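Local coordinates for protein branched-chain amino acid aminotransferase (Thermoproteus uzoniensis, PDB 5CE8) that probably transfers the amino group of leucine, isoleucine or valine to 2-oxoglutarate, using pyridoxal 5'-phosphate as its cofactor, at residues A262-I267 with Q282-T287; G45-W50 with I131-Y136; E226-I231 with E254-G259; E53-F58 with E100-R105. One frame throughout, in Å; residues are numbered along the deposited sequence.

Contact 1 (A262-I267 with Q282-T287); sequences AEITPI and QKIAET
Ile264 lies broadside against the backbone of helix 279-292 at Ala285. Its CB and CG1 each come to 3.8 Å from Ala285 CA, and the two beta carbons, Ile264 CB and Ala285 CB, meet at 3.9 Å. The gamma carbons divide the work. CG2, anti to the backbone N of Ile264, sits 4.0 Å from the amide N of Ala285, while CG1, turned beside that backbone N (chi1 -44°), carries CD1 along to the previous helical residue, where Ile264 CD1 and Ile284 CG2 are 4.3 Å apart. One branched side chain thus spans two consecutive residues of the helix by van der Waals contact, without a hydrogen bond between the two segments. Ile264 is the corner where the chain turns into strand 265-270 of the mixed sheet in this class-IV aminotransferase, and helix 279-292 packs there against the sheet. The side chain of Ile264 also touches Val228 of helix 223-235 and Phe256 and Val258 of the adjacent strand, and lies about 4 Å from that of Thr224, a residue that binds pyridoxal 5'-phosphate. Just past the corner, Thr265 OG1 donates to Ala262 O at 2.7 Å, which ties the turn together. Within the helix, Lys283 O takes two donors, the amide of Thr287 at 3.0 Å and the hydroxyl Thr287 OG1 at 2.8 Å, the latter standing 39° out of the carbonyl plane.

Contact 2 (G45-W50 with I131-Y136); sequences GIRAYW and IPFGKY
Strand 41-50, an inner strand of the antiparallel sheet, brings the guanidinium of Arg47 to the loop that follows strand 125-132, close to the cofactor site: the Arg47 side chain lies about 4 Å from that of Thr260, which binds pyridoxal 5'-phosphate. The guanidinium meets residues 133 and 134. Arg47 NH2 donates to the backbone carbonyl Gly134 O at 3.2 Å, a bent bond with an N-H...O angle of 139°. The acceptor is tilted 25° out of the guanidinium plane, and the donor stands above the plane of the carbonyl. A bend at chi3 turns the end of the arginine chain to this position. Phe133 CD2 lies over one face of the guanidinium, 4.0 Å from Arg47 NH1, yet the nitrogen is at the edge of the phenyl ring, near its plane. The two groups are inclined at 62°, so the arrangement is not a stack. The ring of Phe133 also meets that of Tyr103. A weak, long ion pair joins NH2 to Glu263, whose carboxylate oxygen OE1 also bonds to Tyr49 OH. Across the contact the buried guanidinium is thus gripped by one bent bond to a neutral carbonyl; the carboxylate of Glu263, at long range, probably offsets part of its charge.

Contact 3 (E226-I231 with E254-G259); sequences ETVISI and EAFFVG
Apolar packing between methyl groups brings Val228 of helix 223-235 to the strand: Val228 CG2 and Val258 CG1 are 3.9 Å apart, and the two side chains run obliquely to one another. Methyl meets ring at the second point, where Val228 CG1 lies 4.4 Å from Phe256 CE2, at the edge of the ring and near its plane, so the valine does not lie over a face. The fork of Val228 serves both partners: with chi1 at 164°, CG1 is anti to the backbone N and goes to the phenylalanine, leaving CG2 for the valine. Phe256 and Val258, two apart on one strand, present their beta carbons to the helix.

Within segment 226-231 the backbone bonds are helical: Ser230 N donates to Glu226 O at 3.0 Å and Ile231 N to Thr227 O at 2.7 Å, and the two bonds span the turn that carries Val228. Glu226 OE2 forms a salt bridge with Arg59.

Phe203 of strand 201-206 touches Val228 and lies with its ring parallel to that of Phe256. Ile284 of helix 279-292 also reaches Phe256. The contact thus packs helix 223-235 on the mixed sheet beside the cofactor, which touches Gly259 at the strand's end, while strand 254-259 runs between strands 201-206 and 265-270.

Contact 4 (E53-F58 with E100-R105); sequences ENLYVF and EDLYIR
Leu55 reaches across to the end of the loop entering strand 102-109, its CD1 methyl 3.4 Å from the carbonyl oxygen Glu100 O. Both segments lead into strands of the antiparallel sheet of the class-IV aminotransferase, 55-58 and 102-109, which flank strand 41-50, so their side chains meet over one face of that intervening strand. The other methyl of Leu55 is shared: CD2 is 3.8 Å from Glu100 O and 4.0 Å from Leu102 CD1. CG anti to the backbone N (chi1 -176°) places the leucine fork against Glu100 and Leu102. Farther along, Val57 CG1 meets Ile104 CD1 at 4.0 Å. In each of these apolar pairs the side chains cross at nearly a right angle, touching through methyl groups.

The next shell comes from strand 41-50, where Ile46 packs on Val57 and on Ile104, while Ala48 lies against Leu55 and Ile104. Beyond them, Ala130 of strand 125-132 touches Leu102 and Ile104, and Val306 near the C terminus touches Leu55 and Val57. The backbone N of Glu100 is buried here and has no partner in the model.

Polar bonds occur near the outer ends: Asn54 OD1 accepts from the amide of the next residue, Leu55 N, at 2.7 Å, and Asn54 ND2 bonds to Tyr307 O. At the far end Arg105 NH1 bonds to Asn37 and Tyr38 of a second subunit, and Arg105 NH2 donates in the guanidinium plane to Tyr103 OH at 2.8 Å, with an N-H...O angle of 157°.

From the N terminus, strand 41-50 opens contact 2, which closes at residues 131-136. Contact 4, joining 53-58 to 100-105, is nested inside that loop, and both reach the antiparallel sheet, where strand 41-50 pairs with strands 55-58 and 102-109. Both contacts also reach a second subunit. Contact 3 then closes a loop from helix 223-235 to strand 254-259, and contact 1 follows in series, from residues 262-267 to helix 279-292. Their strands are neighbours in the mixed sheet, against which both helices pack. Contacts 1 and 2 touch through Glu263, at the turn before strand 265-270, and Phe58 packs on Thr227 between contacts 4 and 3.

Contact 1 (A262-I267 with Q282-T287)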
loop_
_atom_site.group_PDB
_atom_site.type_symbol
_atom_site.label_atom_id
_atom_site.label_comp_id
_atom_site.label_asym_id
_atom_site.label_seq_id
_atom_site.Cartn_x
_atom_site.Cartn_y
_atom_site.Cartn_z
ATOM N N ALA A 262 -6.173 -26.306 17.560
ATOM C CA ALA A 262 -4.718 -26.451 17.660
ATOM C C ALA A 262 -4.170 -26.686 19.079
ATOM O O ALA A 262 -3.027 -27.221 19.213
ATOM C CB ALA A 262 -4.057 -25.183 17.061
ATOM N N GLU A 263 -4.897 -26.210 20.109
ATOM C CA GLU A 263 -4.378 -26.146 21.506
ATOM C C GLU A 263 -3.082 -25.301 21.463
ATOM O O GLU A 263 -3.147 -24.126 21.033
ATOM C CB GLU A 263 -4.264 -27.562 22.069
ATOM C CG GLU A 263 -5.613 -28.330 21.920
ATOM C CD GLU A 263 -5.649 -29.733 22.525
ATOM O OE1 GLU A 263 -6.654 -30.146 23.171
ATOM O OE2 GLU A 263 -4.679 -30.453 22.309
ATOM N N ILE A 264 -1.975 -25.830 21.936
ATOM C CA ILE A 264 -0.658 -25.128 21.956
ATOM C C ILE A 264 0.240 -26.031 21.170
ATOM O O ILE A 264 0.589 -27.098 21.660
ATOM C CB ILE A 264 -0.080 -24.970 23.408
ATOM C CG1 ILE A 264 -1.181 -24.526 24.422
ATOM C CG2 ILE A 264 1.111 -23.990 23.441
ATOM C CD1 ILE A 264 -1.834 -23.191 24.133
ATOM N N THR A 265 0.575 -25.646 19.937
ATOM C CA THR A 265 1.383 -26.509 19.075
ATOM C C THR A 265 2.671 -25.744 18.860
ATOM O O THR A 265 2.615 -24.630 18.319
ATOM C CB THR A 265 0.619 -26.808 17.781
ATOM O OG1 THR A 265 -0.552 -27.563 18.079
ATOM C CG2 THR A 265 1.490 -27.526 16.751
ATOM N N PRO A 266 3.836 -26.305 19.297
ATOM C CA PRO A 266 5.190 -25.837 18.919
ATOM C C PRO A 266 5.357 -25.736 17.383
ATOM O O PRO A 266 4.918 -26.641 16.665
ATOM C CB PRO A 266 6.113 -27.001 19.406
ATOM C CG PRO A 266 5.367 -27.705 20.410
ATOM C CD PRO A 266 3.925 -27.628 19.955
ATOM N N ILE A 267 6.030 -24.704 16.896
ATOM C CA ILE A 267 6.437 -24.605 15.514
ATOM C C ILE A 267 7.969 -24.945 15.458
ATOM O O ILE A 267 8.735 -24.218 15.994
ATOM C CB ILE A 267 6.116 -23.202 14.967
ATOM C CG1 ILE A 267 4.627 -23.033 14.904
ATOM C CG2 ILE A 267 6.569 -23.098 13.528
ATOM C CD1 ILE A 267 4.181 -21.603 14.926
ATOM N N GLN A 282 6.567 -25.349 25.973
ATOM C CA GLN A 282 6.231 -26.518 26.788
ATOM C C GLN A 282 5.481 -26.149 28.072
ATOM O O GLN A 282 4.423 -26.786 28.395
ATOM C CB GLN A 282 7.404 -27.504 27.025
ATOM N N LYS A 283 5.941 -25.126 28.787
ATOM C CA LYS A 283 5.351 -24.802 30.058
ATOM C C LYS A 283 3.955 -24.272 29.768
ATOM O O LYS A 283 3.008 -24.700 30.441
ATOM C CB LYS A 283 6.215 -23.838 30.922
ATOM C CG LYS A 283 5.523 -23.282 32.150
ATOM C CD LYS A 283 5.376 -24.447 33.151
ATOM C CE LYS A 283 4.855 -24.106 34.570
ATOM N NZ LYS A 283 5.936 -23.554 35.382
ATOM N N ILE A 284 3.778 -23.433 28.761
ATOM C CA ILE A 284 2.390 -22.961 28.387
ATOM C C ILE A 284 1.473 -24.176 27.966
ATOM O O ILE A 284 0.323 -24.322 28.447
ATOM C CB ILE A 284 2.371 -21.786 27.345
ATOM C CG1 ILE A 284 2.912 -20.504 27.997
ATOM C CG2 ILE A 284 0.909 -21.403 26.978
ATOM C CD1 ILE A 284 3.330 -19.482 26.981
ATOM N N ALA A 285 2.004 -25.099 27.163
ATOM C CA ALA A 285 1.239 -26.269 26.736
ATOM C C ALA A 285 0.765 -27.067 27.981
ATOM O O ALA A 285 -0.455 -27.343 28.141
ATOM C CB ALA A 285 2.088 -27.146 25.847
ATOM N N GLU A 286 1.727 -27.429 28.848
ATOM C CA GLU A 286 1.443 -28.203 30.127
ATOM C C GLU A 286 0.399 -27.496 30.984
ATOM O O GLU A 286 -0.513 -28.149 31.504
ATOM C CB GLU A 286 2.704 -28.478 30.923
ATOM C CG GLU A 286 3.728 -29.414 30.287
ATOM C CD GLU A 286 5.178 -29.157 30.725
ATOM O OE1 GLU A 286 5.444 -28.235 31.535
ATOM O OE2 GLU A 286 6.099 -29.830 30.196
ATOM N N THR A 287 0.466 -26.157 31.113
ATOM C CA THR A 287 -0.473 -25.355 31.981
ATOM C C THR A 287 -1.839 -25.308 31.355
ATOM O O THR A 287 -2.864 -25.697 32.020
ATOM C CB THR A 287 0.063 -23.931 32.192
ATOM O OG1 THR A 287 1.447 -24.010 32.623
ATOM C CG2 THR A 287 -0.715 -23.176 33.150
#

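Contact 2 (G45-W50 with I131-Y136)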
loop_
_atom_site.group_PDB
_atom_site.type_symbol
_atom_site.label_atom_id
_atom_site.label_comp_id
_atom_site.label_asym_id
_atom_site.label_seq_id
_atom_site.Cartn_x
_atom_site.Cartn_y
_atom_site.Cartn_z
ATOM N N GLY A 45 -15.771 -22.302 17.365
ATOM C CA GLY A 45 -15.112 -23.593 17.570
ATOM C C GLY A 45 -14.967 -23.679 19.064
ATOM O O GLY A 45 -14.534 -22.702 19.682
ATOM N N ILE A 46 -15.499 -24.749 19.640
ATOM C CA ILE A 46 -15.467 -24.899 21.090
ATOM C C ILE A 46 -15.088 -26.310 21.377
ATOM O O ILE A 46 -15.632 -27.218 20.753
ATOM C CB ILE A 46 -16.786 -24.620 21.758
ATOM C CG1 ILE A 46 -17.336 -23.247 21.308
ATOM C CG2 ILE A 46 -16.626 -24.739 23.285
ATOM C CD1 ILE A 46 -18.803 -22.918 21.742
ATOM N N ARG A 47 -14.185 -26.497 22.333
ATOM C CA ARG A 47 -13.886 -27.862 22.780
ATOM C C ARG A 47 -14.472 -28.247 24.113
ATOM O O ARG A 47 -14.690 -27.417 24.979
ATOM C CB ARG A 47 -12.375 -28.105 22.808
ATOM C CG ARG A 47 -11.804 -28.430 21.451
ATOM C CD ARG A 47 -10.296 -28.460 21.466
ATOM N NE ARG A 47 -9.979 -29.815 21.664
ATOM C CZ ARG A 47 -9.193 -30.565 20.929
ATOM N NH1 ARG A 47 -8.418 -30.085 19.951
ATOM N NH2 ARG A 47 -9.153 -31.848 21.286
ATOM N N ALA A 48 -14.676 -29.561 24.268
ATOM C CA ALA A 48 -15.051 -30.125 25.527
ATOM C C ALA A 48 -14.071 -31.162 25.744
ATOM O O ALA A 48 -13.735 -31.890 24.825
ATOM C CB ALA A 48 -16.425 -30.739 25.456
ATOM N N TYR A 49 -13.631 -31.270 26.987
ATOM C CA TYR A 49 -12.665 -32.267 27.345
ATOM C C TYR A 49 -13.143 -33.192 28.532
ATOM O O TYR A 49 -13.650 -32.740 29.553
ATOM C CB TYR A 49 -11.426 -31.585 27.818
ATOM C CG TYR A 49 -10.639 -30.785 26.815
ATOM C CD1 TYR A 49 -9.570 -31.370 26.145
ATOM C CD2 TYR A 49 -10.857 -29.437 26.643
ATOM C CE1 TYR A 49 -8.761 -30.654 25.281
ATOM C CE2 TYR A 49 -10.022 -28.691 25.783
ATOM C CZ TYR A 49 -8.996 -29.306 25.114
ATOM O OH TYR A 49 -8.160 -28.594 24.291
ATOM N N TRP A 50 -12.893 -34.467 28.353
ATOM C CA TRP A 50 -13.208 -35.527 29.285
ATOM C C TRP A 50 -11.984 -35.671 30.151
ATOM O O TRP A 50 -10.938 -35.938 29.643
ATOM C CB TRP A 50 -13.341 -36.845 28.526
ATOM C CG TRP A 50 -13.785 -37.994 29.384
ATOM C CD1 TRP A 50 -13.123 -39.200 29.580
ATOM C CD2 TRP A 50 -14.985 -38.072 30.132
ATOM N NE1 TRP A 50 -13.865 -40.013 30.414
ATOM C CE2 TRP A 50 -15.012 -39.342 30.765
ATOM C CE3 TRP A 50 -16.051 -37.215 30.316
ATOM C CZ2 TRP A 50 -16.051 -39.741 31.580
ATOM C CZ3 TRP A 50 -17.119 -37.618 31.129
ATOM C CH2 TRP A 50 -17.109 -38.887 31.746
ATOM N N ILE A 131 -18.921 -33.085 17.857
ATOM C CA ILE A 131 -18.322 -34.177 17.221
ATOM C C ILE A 131 -17.067 -34.702 17.961
ATOM O O ILE A 131 -16.232 -33.918 18.444
ATOM C CB ILE A 131 -18.075 -33.801 15.705
ATOM C CG1 ILE A 131 -16.603 -33.711 15.320
ATOM C CG2 ILE A 131 -18.831 -32.516 15.306
ATOM C CD1 ILE A 131 -16.370 -33.545 13.824
ATOM N N PRO A 132 -16.871 -36.032 17.966
ATOM C CA PRO A 132 -15.657 -36.534 18.533
ATOM C C PRO A 132 -14.487 -35.975 17.807
ATOM O O PRO A 132 -14.586 -35.762 16.593
ATOM C CB PRO A 132 -15.743 -38.027 18.282
ATOM C CG PRO A 132 -17.182 -38.277 18.355
ATOM C CD PRO A 132 -17.801 -37.120 17.643
ATOM N N PHE A 133 -13.401 -35.682 18.530
ATOM C CA PHE A 133 -12.225 -34.970 17.908
ATOM C C PHE A 133 -11.003 -35.127 18.773
ATOM O O PHE A 133 -11.045 -34.806 19.969
ATOM C CB PHE A 133 -12.539 -33.463 17.735
ATOM C CG PHE A 133 -11.672 -32.726 16.700
ATOM C CD1 PHE A 133 -11.803 -32.989 15.338
ATOM C CD2 PHE A 133 -10.784 -31.697 17.093
ATOM C CE1 PHE A 133 -11.068 -32.262 14.385
ATOM C CE2 PHE A 133 -10.058 -30.976 16.150
ATOM C CZ PHE A 133 -10.183 -31.255 14.803
ATOM N N GLY A 134 -9.943 -35.701 18.187
ATOM C CA GLY A 134 -8.600 -35.713 18.766
ATOM C C GLY A 134 -7.792 -34.443 18.449
ATOM O O GLY A 134 -8.270 -33.263 18.569
ATOM N N LYS A 135 -6.555 -34.660 18.018
ATOM C CA LYS A 135 -5.622 -33.522 17.722
ATOM C C LYS A 135 -5.722 -32.951 16.254
ATOM O O LYS A 135 -6.026 -33.723 15.317
ATOM C CB LYS A 135 -4.186 -33.938 18.148
ATOM C CG LYS A 135 -4.031 -34.108 19.678
ATOM N N TYR A 136 -5.515 -31.620 16.082
ATOM C CA TYR A 136 -5.488 -30.894 14.743
ATOM C C TYR A 136 -4.081 -30.759 14.109
ATOM O O TYR A 136 -3.928 -30.735 12.873
ATOM C CB TYR A 136 -6.078 -29.457 14.855
ATOM C CG TYR A 136 -6.361 -28.733 13.525
ATOM C CD1 TYR A 136 -7.083 -29.370 12.514
ATOM C CD2 TYR A 136 -5.965 -27.399 13.303
ATOM C CE1 TYR A 136 -7.409 -28.737 11.316
ATOM C CE2 TYR A 136 -6.253 -26.745 12.067
ATOM C CZ TYR A 136 -6.995 -27.416 11.093
ATOM O OH TYR A 136 -7.338 -26.841 9.885
#

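Contact 3 (E226-I231 with E254-G259)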
loop_
_atom_site.group_PDB
_atom_site.type_symbol
_atom_site.label_atom_id
_atom_site.label_comp_id
_atom_site.label_asym_id
_atom_site.label_seq_id
_atom_site.Cartn_x
_atom_site.Cartn_y
_atom_site.Cartn_z
ATOM N N GLU A 226 -6.204 -15.441 24.300
ATOM C CA GLU A 226 -6.514 -14.764 25.484
ATOM C C GLU A 226 -6.116 -15.631 26.690
ATOM O O GLU A 226 -5.452 -15.155 27.651
ATOM C CB GLU A 226 -7.990 -14.408 25.541
ATOM C CG GLU A 226 -8.376 -13.419 26.641
ATOM C CD GLU A 226 -9.868 -13.180 26.723
ATOM O OE1 GLU A 226 -10.506 -12.797 25.677
ATOM O OE2 GLU A 226 -10.407 -13.337 27.819
ATOM N N THR A 227 -6.459 -16.908 26.658
ATOM C CA THR A 227 -5.974 -17.810 27.745
ATOM C C THR A 227 -4.448 -17.767 27.940
ATOM O O THR A 227 -3.957 -17.693 29.106
ATOM C CB THR A 227 -6.525 -19.243 27.477
ATOM O OG1 THR A 227 -7.957 -19.108 27.345
ATOM C CG2 THR A 227 -6.194 -20.151 28.502
ATOM N N VAL A 228 -3.725 -17.926 26.835
ATOM C CA VAL A 228 -2.267 -17.874 26.852
ATOM C C VAL A 228 -1.787 -16.556 27.523
ATOM O O VAL A 228 -0.810 -16.558 28.342
ATOM C CB VAL A 228 -1.687 -18.062 25.471
ATOM C CG1 VAL A 228 -0.209 -17.643 25.361
ATOM C CG2 VAL A 228 -1.810 -19.558 25.038
ATOM N N ILE A 229 -2.500 -15.463 27.231
ATOM C CA ILE A 229 -2.066 -14.175 27.782
ATOM C C ILE A 229 -2.287 -14.271 29.336
ATOM O O ILE A 229 -1.405 -13.939 30.067
ATOM C CB ILE A 229 -2.715 -12.970 27.042
ATOM C CG1 ILE A 229 -2.082 -12.778 25.704
ATOM C CG2 ILE A 229 -2.649 -11.723 27.878
ATOM C CD1 ILE A 229 -2.919 -11.990 24.708
ATOM N N SER A 230 -3.427 -14.777 29.830
ATOM C CA SER A 230 -3.640 -14.988 31.298
ATOM C C SER A 230 -2.615 -15.911 31.900
ATOM O O SER A 230 -2.080 -15.688 33.008
ATOM C CB SER A 230 -5.001 -15.608 31.458
ATOM O OG SER A 230 -5.963 -14.630 31.011
ATOM N N ILE A 231 -2.310 -16.989 31.184
ATOM C CA ILE A 231 -1.325 -17.963 31.718
ATOM C C ILE A 231 0.010 -17.229 31.815
ATOM O O ILE A 231 0.699 -17.352 32.843
ATOM C CB ILE A 231 -1.186 -19.178 30.785
ATOM C CG1 ILE A 231 -2.395 -20.137 30.980
ATOM C CG2 ILE A 231 0.094 -19.919 31.009
ATOM C CD1 ILE A 231 -2.528 -21.056 29.789
ATOM N N GLU A 254 11.869 -19.518 20.028
ATOM C CA GLU A 254 10.721 -20.462 20.007
ATOM C C GLU A 254 9.565 -19.816 19.332
ATOM O O GLU A 254 9.495 -18.571 19.200
ATOM C CB GLU A 254 10.143 -20.894 21.409
ATOM C CG GLU A 254 11.040 -21.021 22.582
ATOM C CD GLU A 254 10.297 -21.396 23.852
ATOM O OE1 GLU A 254 9.296 -22.205 23.798
ATOM O OE2 GLU A 254 10.788 -20.930 24.908
ATOM N N ALA A 255 8.638 -20.677 18.923
ATOM C CA ALA A 255 7.388 -20.292 18.231
ATOM C C ALA A 255 6.342 -21.360 18.391
ATOM O O ALA A 255 6.642 -22.555 18.533
ATOM C CB ALA A 255 7.600 -20.017 16.740
ATOM N N PHE A 256 5.128 -20.899 18.509
ATOM C CA PHE A 256 3.967 -21.775 18.602
ATOM C C PHE A 256 2.664 -21.124 18.110
ATOM O O PHE A 256 2.465 -19.917 18.173
ATOM C CB PHE A 256 3.799 -22.328 20.029
ATOM C CG PHE A 256 3.578 -21.322 21.125
ATOM C CD1 PHE A 256 4.644 -20.680 21.720
ATOM C CD2 PHE A 256 2.299 -21.052 21.623
ATOM C CE1 PHE A 256 4.477 -19.802 22.824
ATOM C CE2 PHE A 256 2.137 -20.199 22.707
ATOM C CZ PHE A 256 3.208 -19.511 23.271
ATOM N N PHE A 257 1.793 -21.996 17.631
ATOM C CA PHE A 257 0.418 -21.694 17.263
ATOM C C PHE A 257 -0.509 -22.068 18.423
ATOM O O PHE A 257 -0.254 -23.033 19.198
ATOM C CB PHE A 257 -0.046 -22.616 16.163
ATOM C CG PHE A 257 0.500 -22.338 14.804
ATOM C CD1 PHE A 257 0.258 -21.158 14.183
ATOM C CD2 PHE A 257 1.267 -23.331 14.107
ATOM C CE1 PHE A 257 0.699 -20.943 12.884
ATOM C CE2 PHE A 257 1.736 -23.091 12.843
ATOM C CZ PHE A 257 1.443 -21.887 12.210
ATOM N N VAL A 258 -1.617 -21.303 18.524
ATOM C CA VAL A 258 -2.654 -21.506 19.533
ATOM C C VAL A 258 -4.009 -21.384 18.810
ATOM O O VAL A 258 -4.123 -20.600 17.808
ATOM C CB VAL A 258 -2.536 -20.578 20.773
ATOM C CG1 VAL A 258 -1.131 -20.647 21.344
ATOM C CG2 VAL A 258 -2.871 -19.161 20.431
ATOM N N GLY A 259 -4.964 -22.221 19.269
ATOM C CA GLY A 259 -6.294 -22.225 18.755
ATOM C C GLY A 259 -7.051 -23.332 19.432
ATOM O O GLY A 259 -6.444 -24.238 20.045
#

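Contact 4 (E53-F58 with E100-R105)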
loop_
_atom_site.group_PDB
_atom_site.type_symbol
_atom_site.label_atom_id
_atom_site.label_comp_id
_atom_site.label_asym_id
_atom_site.label_seq_id
_atom_site.Cartn_x
_atom_site.Cartn_y
_atom_site.Cartn_z
ATOM N N GLU A 53 -13.751 -37.890 35.018
ATOM C CA GLU A 53 -14.926 -37.654 35.926
ATOM C C GLU A 53 -16.086 -36.985 35.252
ATOM O O GLU A 53 -17.235 -37.104 35.696
ATOM C CB GLU A 53 -14.577 -36.691 37.082
ATOM N N ASN A 54 -15.785 -36.138 34.275
ATOM C CA ASN A 54 -16.825 -35.294 33.706
ATOM C C ASN A 54 -16.305 -34.723 32.394
ATOM O O ASN A 54 -15.130 -34.831 32.086
ATOM C CB ASN A 54 -17.259 -34.181 34.684
ATOM C CG ASN A 54 -18.695 -33.679 34.467
ATOM O OD1 ASN A 54 -19.255 -33.722 33.372
ATOM N ND2 ASN A 54 -19.268 -33.147 35.515
ATOM N N LEU A 55 -17.233 -34.185 31.616
ATOM C CA LEU A 55 -16.918 -33.549 30.323
ATOM C C LEU A 55 -17.128 -32.084 30.546
ATOM O O LEU A 55 -18.257 -31.706 30.882
ATOM C CB LEU A 55 -17.872 -34.063 29.244
ATOM C CG LEU A 55 -17.607 -33.565 27.801
ATOM C CD1 LEU A 55 -16.145 -33.742 27.390
ATOM C CD2 LEU A 55 -18.485 -34.281 26.803
ATOM N N TYR A 56 -16.041 -31.298 30.427
ATOM C CA TYR A 56 -16.045 -29.800 30.625
ATOM C C TYR A 56 -15.892 -29.065 29.286
ATOM O O TYR A 56 -14.949 -29.289 28.500
ATOM C CB TYR A 56 -14.967 -29.337 31.634
ATOM C CG TYR A 56 -15.276 -29.910 33.036
ATOM C CD1 TYR A 56 -16.259 -29.370 33.806
ATOM C CD2 TYR A 56 -14.618 -31.040 33.514
ATOM C CE1 TYR A 56 -16.578 -29.878 35.056
ATOM C CE2 TYR A 56 -14.926 -31.579 34.774
ATOM C CZ TYR A 56 -15.956 -31.009 35.518
ATOM O OH TYR A 56 -16.316 -31.505 36.741
ATOM N N VAL A 57 -16.867 -28.204 29.021
ATOM C CA VAL A 57 -16.817 -27.358 27.848
ATOM C C VAL A 57 -15.979 -26.105 28.202
ATOM O O VAL A 57 -16.179 -25.516 29.259
ATOM C CB VAL A 57 -18.180 -26.878 27.397
ATOM C CG1 VAL A 57 -18.047 -26.286 26.006
ATOM C CG2 VAL A 57 -19.306 -27.935 27.381
ATOM N N PHE A 58 -14.984 -25.803 27.382
ATOM C CA PHE A 58 -13.976 -24.819 27.759
ATOM C C PHE A 58 -14.392 -23.525 27.209
ATOM O O PHE A 58 -14.577 -23.415 25.958
ATOM C CB PHE A 58 -12.619 -25.135 27.244
ATOM C CG PHE A 58 -11.577 -24.176 27.758
ATOM C CD1 PHE A 58 -11.252 -24.126 29.153
ATOM C CD2 PHE A 58 -10.950 -23.320 26.911
ATOM C CE1 PHE A 58 -10.364 -23.188 29.636
ATOM C CE2 PHE A 58 -9.985 -22.458 27.355
ATOM C CZ PHE A 58 -9.653 -22.401 28.721
ATOM N N GLU A 100 -16.322 -38.045 26.038
ATOM C CA GLU A 100 -14.997 -38.000 25.359
ATOM C C GLU A 100 -14.773 -36.579 24.793
ATOM O O GLU A 100 -15.716 -35.817 24.684
ATOM C CB GLU A 100 -14.990 -38.991 24.195
ATOM C CG GLU A 100 -15.824 -38.519 22.971
ATOM C CD GLU A 100 -16.149 -39.641 21.998
ATOM O OE1 GLU A 100 -15.383 -39.939 21.087
ATOM O OE2 GLU A 100 -17.212 -40.233 22.163
ATOM N N ASP A 101 -13.542 -36.305 24.367
ATOM C CA ASP A 101 -13.127 -34.997 23.786
ATOM C C ASP A 101 -13.914 -34.749 22.496
ATOM O O ASP A 101 -14.087 -35.658 21.627
ATOM C CB ASP A 101 -11.634 -34.949 23.446
ATOM C CG ASP A 101 -10.749 -35.009 24.644
ATOM O OD1 ASP A 101 -11.291 -34.976 25.739
ATOM O OD2 ASP A 101 -9.501 -35.165 24.460
ATOM N N LEU A 102 -14.440 -33.539 22.426
ATOM C CA LEU A 102 -15.262 -33.052 21.325
ATOM C C LEU A 102 -14.772 -31.699 20.828
ATOM O O LEU A 102 -14.174 -30.969 21.601
ATOM C CB LEU A 102 -16.672 -32.805 21.804
ATOM C CG LEU A 102 -17.488 -33.920 22.458
ATOM C CD1 LEU A 102 -18.868 -33.345 22.896
ATOM C CD2 LEU A 102 -17.561 -35.137 21.530
ATOM N N TYR A 103 -15.024 -31.451 19.551
ATOM C CA TYR A 103 -15.078 -30.135 18.949
ATOM C C TYR A 103 -16.540 -29.857 18.639
ATOM O O TYR A 103 -17.236 -30.642 18.011
ATOM C CB TYR A 103 -14.258 -30.153 17.690
ATOM C CG TYR A 103 -14.113 -28.818 17.034
ATOM C CD1 TYR A 103 -15.038 -28.393 16.086
ATOM C CD2 TYR A 103 -13.043 -27.984 17.334
ATOM C CE1 TYR A 103 -14.912 -27.179 15.467
ATOM C CE2 TYR A 103 -12.909 -26.740 16.713
ATOM C CZ TYR A 103 -13.812 -26.378 15.745
ATOM O OH TYR A 103 -13.753 -25.125 15.169
ATOM N N ILE A 104 -17.011 -28.750 19.135
ATOM C CA ILE A 104 -18.359 -28.265 18.942
ATOM C C ILE A 104 -18.376 -27.048 17.920
ATOM O O ILE A 104 -17.641 -26.043 18.077
ATOM C CB ILE A 104 -18.885 -27.816 20.309
ATOM C CG1 ILE A 104 -18.950 -29.026 21.324
ATOM C CG2 ILE A 104 -20.268 -27.205 20.192
ATOM C CD1 ILE A 104 -18.691 -28.558 22.750
ATOM N N ARG A 105 -19.161 -27.182 16.874
ATOM C CA ARG A 105 -19.304 -26.132 15.874
ATOM C C ARG A 105 -20.685 -25.429 15.828
ATOM O O ARG A 105 -21.683 -26.032 15.278
ATOM C CB ARG A 105 -19.139 -26.771 14.540
ATOM C CG ARG A 105 -19.371 -25.808 13.367
ATOM C CD ARG A 105 -18.539 -24.519 13.313
ATOM N NE ARG A 105 -17.086 -24.624 13.381
ATOM C CZ ARG A 105 -16.262 -24.842 12.367
ATOM N NH1 ARG A 105 -16.655 -25.075 11.107
ATOM N NH2 ARG A 105 -14.978 -24.865 12.624
#